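Local coordinates for microcin B17-processing protein McbC (Escherichia coli str. K-12 substr. MG1655, PDB 6GRH), which is an FMN-dependent oxidoreductase needed to process the inactive microcin B17 precursor McbA into the active peptide antibiotic, at residues 25-30 with 253-258; 224-227 with 231-234. One frame throughout, in Å; residues are numbered along the deposited sequence. Where two conformers were deposited one is given.

Contact 1. Residues 25-30 with 253-258; sequences DFHVRG and TVAPLI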
loop_
_atom_site.group_PDB
_atom_site.type_symbol
_atom_site.label_atom_id
_atom_site.label_comp_id
_atom_site.label_asym_id
_atom_site.label_seq_id
_atom_site.Cartn_x
_atom_site.Cartn_y
_atom_site.Cartn_z
ATOM N N ASP D 25 -7.918 -0.206 -2.583
ATOM C CA ASP D 25 -6.738 -0.906 -3.025
ATOM C C ASP D 25 -6.520 -2.160 -2.193
ATOM O O ASP D 25 -6.107 -3.168 -2.722
ATOM C CB ASP D 25 -5.482 -0.066 -2.863
ATOM C CG ASP D 25 -5.333 1.005 -3.904
ATOM O OD1 ASP D 25 -6.082 1.022 -4.914
ATOM O OD2 ASP D 25 -4.404 1.850 -3.691
ATOM N N PHE D 26 -6.684 -2.039 -0.877
ATOM C CA PHE D 26 -6.490 -3.164 -0.003
ATOM C C PHE D 26 -7.593 -4.196 -0.188
ATOM O O PHE D 26 -7.338 -5.388 -0.333
ATOM C CB PHE D 26 -6.466 -2.744 1.450
ATOM C CG PHE D 26 -6.335 -3.907 2.379
ATOM C CD1 PHE D 26 -5.113 -4.575 2.487
ATOM C CD2 PHE D 26 -7.432 -4.376 3.071
ATOM C CE1 PHE D 26 -4.970 -5.663 3.346
ATOM C CE2 PHE D 26 -7.308 -5.456 3.907
ATOM C CZ PHE D 26 -6.076 -6.106 4.046
ATOM N N HIS D 27 -8.819 -3.712 -0.166
ATOM C CA HIS D 27 -9.988 -4.538 -0.290
ATOM C C HIS D 27 -9.925 -5.501 -1.497
ATOM O O HIS D 27 -10.201 -6.695 -1.338
ATOM C CB HIS D 27 -11.256 -3.693 -0.413
ATOM C CG HIS D 27 -12.482 -4.531 -0.521
ATOM N ND1 HIS D 27 -13.117 -5.043 0.585
ATOM C CD2 HIS D 27 -13.153 -5.005 -1.604
ATOM C CE1 HIS D 27 -14.146 -5.774 0.190
ATOM N NE2 HIS D 27 -14.186 -5.772 -1.132
ATOM N N VAL D 28 -9.514 -4.993 -2.660
ATOM C CA VAL D 28 -9.494 -5.795 -3.893
ATOM C C VAL D 28 -8.443 -6.920 -3.903
ATOM O O VAL D 28 -8.521 -7.828 -4.719
ATOM C CB VAL D 28 -9.353 -4.923 -5.163
ATOM C CG1 VAL D 28 -7.930 -4.454 -5.384
ATOM C CG2 VAL D 28 -9.823 -5.711 -6.370
ATOM N N ARG D 29 -7.461 -6.845 -3.008
ATOM C CA ARG D 29 -6.511 -7.927 -2.815
ATOM C C ARG D 29 -7.151 -9.234 -2.328
ATOM O O ARG D 29 -6.624 -10.310 -2.613
ATOM C CB ARG D 29 -5.421 -7.528 -1.828
ATOM C CG ARG D 29 -4.558 -6.395 -2.305
ATOM C CD ARG D 29 -3.508 -6.149 -1.252
ATOM N NE ARG D 29 -2.704 -4.966 -1.454
ATOM C CZ ARG D 29 -1.706 -4.833 -2.321
ATOM N NH1 ARG D 29 -1.371 -5.794 -3.169
ATOM N NH2 ARG D 29 -1.027 -3.689 -2.337
ATOM N N GLY D 30 -8.280 -9.131 -1.634
ATOM C CA GLY D 30 -9.004 -10.267 -1.168
ATOM C C GLY D 30 -10.120 -10.773 -2.065
ATOM O O GLY D 30 -10.791 -11.714 -1.691
ATOM N N THR D 253 -18.667 2.146 -5.579
ATOM C CA THR D 253 -19.364 2.566 -4.370
ATOM C C THR D 253 -19.550 1.450 -3.374
ATOM O O THR D 253 -19.455 1.694 -2.162
ATOM C CB THR D 253 -20.736 3.133 -4.775
ATOM O OG1 THR D 253 -20.525 4.341 -5.493
ATOM C CG2 THR D 253 -21.630 3.438 -3.594
ATOM N N VAL D 254 -19.861 0.244 -3.877
ATOM C CA VAL D 254 -20.362 -0.857 -3.053
ATOM C C VAL D 254 -19.767 -2.207 -3.504
ATOM O O VAL D 254 -19.544 -2.438 -4.704
ATOM C CB VAL D 254 -21.917 -0.846 -2.986
ATOM C CG1 VAL D 254 -22.564 -0.908 -4.360
ATOM C CG2 VAL D 254 -22.470 -1.957 -2.114
ATOM N N ALA D 255 -19.412 -3.050 -2.533
ATOM C CA ALA D 255 -18.756 -4.336 -2.808
ATOM C C ALA D 255 -19.407 -5.419 -1.928
ATOM O O ALA D 255 -19.693 -5.166 -0.783
ATOM C CB ALA D 255 -17.240 -4.255 -2.573
ATOM N N PRO D 256 -19.671 -6.620 -2.494
ATOM C CA PRO D 256 -20.162 -7.751 -1.692
ATOM C C PRO D 256 -19.081 -8.323 -0.761
ATOM O O PRO D 256 -18.003 -8.663 -1.215
ATOM C CB PRO D 256 -20.571 -8.773 -2.761
ATOM C CG PRO D 256 -19.667 -8.493 -3.911
ATOM C CD PRO D 256 -19.469 -7.004 -3.913
ATOM N N LEU D 257 -19.352 -8.376 0.534
ATOM C CA LEU D 257 -18.392 -8.893 1.510
ATOM C C LEU D 257 -18.502 -10.397 1.739
ATOM O O LEU D 257 -17.500 -11.062 1.967
ATOM C CB LEU D 257 -18.526 -8.160 2.861
ATOM C CG LEU D 257 -18.116 -6.699 2.886
ATOM C CD1 LEU D 257 -18.326 -6.095 4.252
ATOM C CD2 LEU D 257 -16.674 -6.536 2.451
ATOM N N ILE D 258 -19.729 -10.910 1.718
ATOM C CA ILE D 258 -19.999 -12.294 2.065
ATOM C C ILE D 258 -21.382 -12.655 1.542
ATOM O O ILE D 258 -22.275 -11.798 1.428
ATOM C CB ILE D 258 -19.839 -12.527 3.592
ATOM C CG1 ILE D 258 -19.627 -13.986 3.937
ATOM C CG2 ILE D 258 -20.997 -11.955 4.386
ATOM C CD1 ILE D 258 -18.286 -14.523 3.496
HETATM O O HOH W 1 -15.866 -7.456 -2.578
#
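H27, on helix 17-27, reaches across to A255 and L257 of strand 254-263, and its ring carries the whole contact. The nonpolar part is small. CE1 of H27 meets CD2 of L257 at 3.5 Å, the methyl lying at the ring edge near its plane, while CB of A255 sits 3.7 Å from NE2 of H27, oblique to the ring. Alanine suits this spot because its short methyl lets the imidazole come close. A chi1 of -179° puts CG of H27 anti to the backbone N and carries the ring out to the strand.

The polar part runs through water. A water in the imidazole plane lies 2.8 Å from NE2 of H27 and 2.8 Å from O of P256, bridging the two; that carbonyl also receives a weak bond from Y238. The other ring nitrogen, ND1, bonds to the hydroxyl of Y207, and F195 packs against H27 edge-to-face.

Next to the contact, L257 and I258 both face Y191 in a classic beta bulge. With each ring nitrogen engaged, the buried imidazole is fixed in rotation, and histidine bridges helix and strand without any direct hydrogen bond between them.

Contact 2. Residues 224-227 with 231-234; sequences VADQ and KNRV. With FMN (flavin mononucleotide), chain O.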
loop_
_atom_site.group_PDB
_atom_site.type_symbol
_atom_site.label_atom_id
_atom_site.label_comp_id
_atom_site.label_asym_id
_atom_site.label_seq_id
_atom_site.Cartn_x
_atom_site.Cartn_y
_atom_site.Cartn_z
ATOM N N VAL D 224 -31.591 -16.894 13.567
ATOM C CA VAL D 224 -32.994 -16.841 13.161
ATOM C C VAL D 224 -33.324 -18.047 12.256
ATOM O O VAL D 224 -34.349 -18.712 12.453
ATOM C CB VAL D 224 -33.333 -15.481 12.500
ATOM C CG1 VAL D 224 -34.725 -15.481 11.882
ATOM C CG2 VAL D 224 -33.212 -14.341 13.528
ATOM N N ALA D 225 -32.435 -18.345 11.307
ATOM C CA ALA D 225 -32.606 -19.487 10.387
ATOM C C ALA D 225 -32.739 -20.832 11.107
ATOM O O ALA D 225 -33.614 -21.646 10.765
ATOM C CB ALA D 225 -31.454 -19.537 9.403
ATOM N N ASP D 226 -31.901 -21.044 12.117
ATOM C CA ASP D 226 -32.007 -22.228 12.979
ATOM C C ASP D 226 -33.375 -22.335 13.653
ATOM O O ASP D 226 -33.890 -23.424 13.787
ATOM C CB ASP D 226 -30.915 -22.259 14.062
ATOM C CG ASP D 226 -29.543 -22.701 13.536
ATOM O OD1 ASP D 226 -29.198 -22.528 12.342
ATOM O OD2 ASP D 226 -28.765 -23.209 14.357
ATOM N N GLN D 227 -33.945 -21.213 14.086
ATOM C CA GLN D 227 -35.250 -21.221 14.761
ATOM C C GLN D 227 -36.437 -21.436 13.845
ATOM O O GLN D 227 -37.479 -21.885 14.321
ATOM C CB GLN D 227 -35.496 -19.935 15.529
ATOM C CG GLN D 227 -34.495 -19.660 16.629
ATOM C CD GLN D 227 -34.750 -18.321 17.279
ATOM O OE1 GLN D 227 -35.730 -18.161 17.991
ATOM N NE2 GLN D 227 -33.892 -17.361 17.030
ATOM N N LYS D 231 -31.882 -24.275 6.701
ATOM C CA LYS D 231 -30.455 -24.541 6.816
ATOM C C LYS D 231 -29.768 -23.385 6.133
ATOM O O LYS D 231 -30.361 -22.744 5.270
ATOM C CB LYS D 231 -30.080 -25.857 6.141
ATOM C CG LYS D 231 -30.742 -27.068 6.762
ATOM C CD LYS D 231 -30.256 -27.327 8.181
ATOM C CE LYS D 231 -30.642 -28.733 8.620
ATOM N NZ LYS D 231 -32.104 -28.924 8.520
ATOM N N ASN D 232 -28.528 -23.114 6.520
ATOM C CA ASN D 232 -27.791 -21.998 5.938
ATOM C C ASN D 232 -26.303 -22.277 5.908
ATOM O O ASN D 232 -25.793 -23.085 6.698
ATOM C CB ASN D 232 -28.056 -20.710 6.726
ATOM C CG ASN D 232 -27.140 -20.576 7.923
ATOM O OD1 ASN D 232 -26.071 -19.999 7.813
ATOM N ND2 ASN D 232 -27.497 -21.218 9.030
ATOM N N ARG D 233 -25.608 -21.573 5.016
ATOM C CA ARG D 233 -24.152 -21.613 4.972
ATOM C C ARG D 233 -23.602 -20.256 4.533
ATOM O O ARG D 233 -23.929 -19.770 3.469
ATOM C CB ARG D 233 -23.649 -22.712 4.024
ATOM C CG ARG D 233 -22.124 -22.857 4.013
ATOM C CD ARG D 233 -21.622 -24.066 3.241
ATOM N NE ARG D 233 -21.833 -25.303 4.004
ATOM C CZ ARG D 233 -20.917 -25.955 4.730
ATOM N NH1 ARG D 233 -19.660 -25.542 4.820
ATOM N NH2 ARG D 233 -21.285 -27.036 5.408
ATOM N N VAL D 234 -22.729 -19.691 5.359
ATOM C CA VAL D 234 -21.967 -18.494 4.999
ATOM C C VAL D 234 -20.922 -18.948 4.000
ATOM O O VAL D 234 -20.375 -20.026 4.128
ATOM C CB VAL D 234 -21.342 -17.804 6.257
ATOM C CG1 VAL D 234 -20.629 -16.502 5.882
ATOM C CG2 VAL D 234 -22.410 -17.498 7.278
HETATM N N1 FMN O . -18.109 -23.149 3.697
HETATM C C2 FMN O . -17.886 -23.568 2.424
HETATM O O2 FMN O . -18.174 -24.746 2.150
HETATM N N3 FMN O . -17.371 -22.754 1.471
HETATM C C4 FMN O . -17.053 -21.462 1.722
HETATM O O4 FMN O . -16.587 -20.719 0.830
HETATM C C4A FMN O . -17.253 -20.933 3.094
HETATM N N5 FMN O . -16.947 -19.658 3.434
HETATM C C5A FMN O . -17.158 -19.204 4.697
HETATM C C6 FMN O . -16.845 -17.883 5.004
HETATM C C7 FMN O . -17.041 -17.375 6.284
HETATM C C7M FMN O . -16.687 -15.939 6.587
HETATM C C8 FMN O . -17.610 -18.249 7.344
HETATM C C8M FMN O . -17.831 -17.710 8.728
HETATM C C9 FMN O . -17.935 -19.574 7.051
HETATM C C9A FMN O . -17.733 -20.098 5.757
HETATM N N10 FMN O . -18.052 -21.444 5.417
HETATM C C10 FMN O . -17.818 -21.881 4.090
HETATM C "C1'" FMN O . -18.623 -22.387 6.386
HETATM C "C2'" FMN O . -17.521 -22.989 7.229
HETATM O "O2'" FMN O . -16.738 -23.886 6.417
HETATM C "C3'" FMN O . -18.126 -23.676 8.458
HETATM O "O3'" FMN O . -18.717 -22.694 9.320
HETATM C "C4'" FMN O . -17.107 -24.485 9.254
HETATM O "O4'" FMN O . -16.599 -25.541 8.436
HETATM C "C5'" FMN O . -17.681 -25.122 10.517
HETATM O "O5'" FMN O . -18.780 -25.959 10.161
HETATM P P FMN O . -20.239 -25.717 10.776
HETATM O O1P FMN O . -20.668 -24.332 10.352
HETATM O O2P FMN O . -21.068 -26.804 10.122
HETATM O O3P FMN O . -19.991 -25.904 12.241
HETATM O O HOH W 2 -26.805 -23.277 11.365
HETATM O O HOH W 3 -29.705 -22.819 9.787
#
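D226 and N232 face each other across two waters where a short connection leads from helix 204-227 to strand 231-235. Their side chains cross at about a right angle, with carboxylate and amide planes 49° apart, and OD1 of D226 stays 3.9 Å from ND2 of N232. Each water bridges OD1 and ND2, the amide N-H donating. One makes the shorter pair, 2.6 Å to OD1 of D226 and 2.8 Å to ND2 of N232; the other holds ND2 only weakly. An acid and an amide suit these places, offering lone pairs and N-H groups respectively. Their remaining oxygens pair elsewhere, OD2 of D226 with N of L83 and OD1 of N232 with Q260.

Drier packing beside it is not close: CB of A225 points at the strand and lies 4.3 Å from ND2 of N232, with F262 touching both residues. The tight packing comes further along the strand, on the flavin, where O of V234 lies 3.0 Å from N10 of FMN in close contact. NH1 of R233 donates to N1 of FMN at 3.1 Å (159°), the cofactor nitrogen in the guanidinium plane at its edge, with a weak second bond to O2. A bend at chi3 (-75°) turns the guanidinium toward the flavin, and G86 and S85 hold its other nitrogens. V234 lays CG1 3.7 Å from C7 of FMN, a branched side chain suited to a flat ring. A positive group beside N1 and O2 would probably stabilise negative charge on a reduced flavin, an arrangement typical of FMN sites in the nitroreductase fold.

Both contacts are largely buried and hold the same antiparallel sheet, on opposite sides of the chain's centre, their centres about 25 Å apart. Contact 1 sets helix 17-27, near the N-terminus, against inner strand 254-263, joining parts distant in sequence; contact 2 is a local turn from helix 204-227 into strand 231-235, outermost within this chain. The two strands are neighbours, and CG1 of I258 meets CG1 of V234 at 3.3 Å. Water bridges both: one molecule links an imidazole to a backbone carbonyl in contact 1, whereas a pair joins two polar side chains, one partly exposed, in contact 2. R233 and V234 of contact 2 meet FMN, and I258 of contact 1 touches it too.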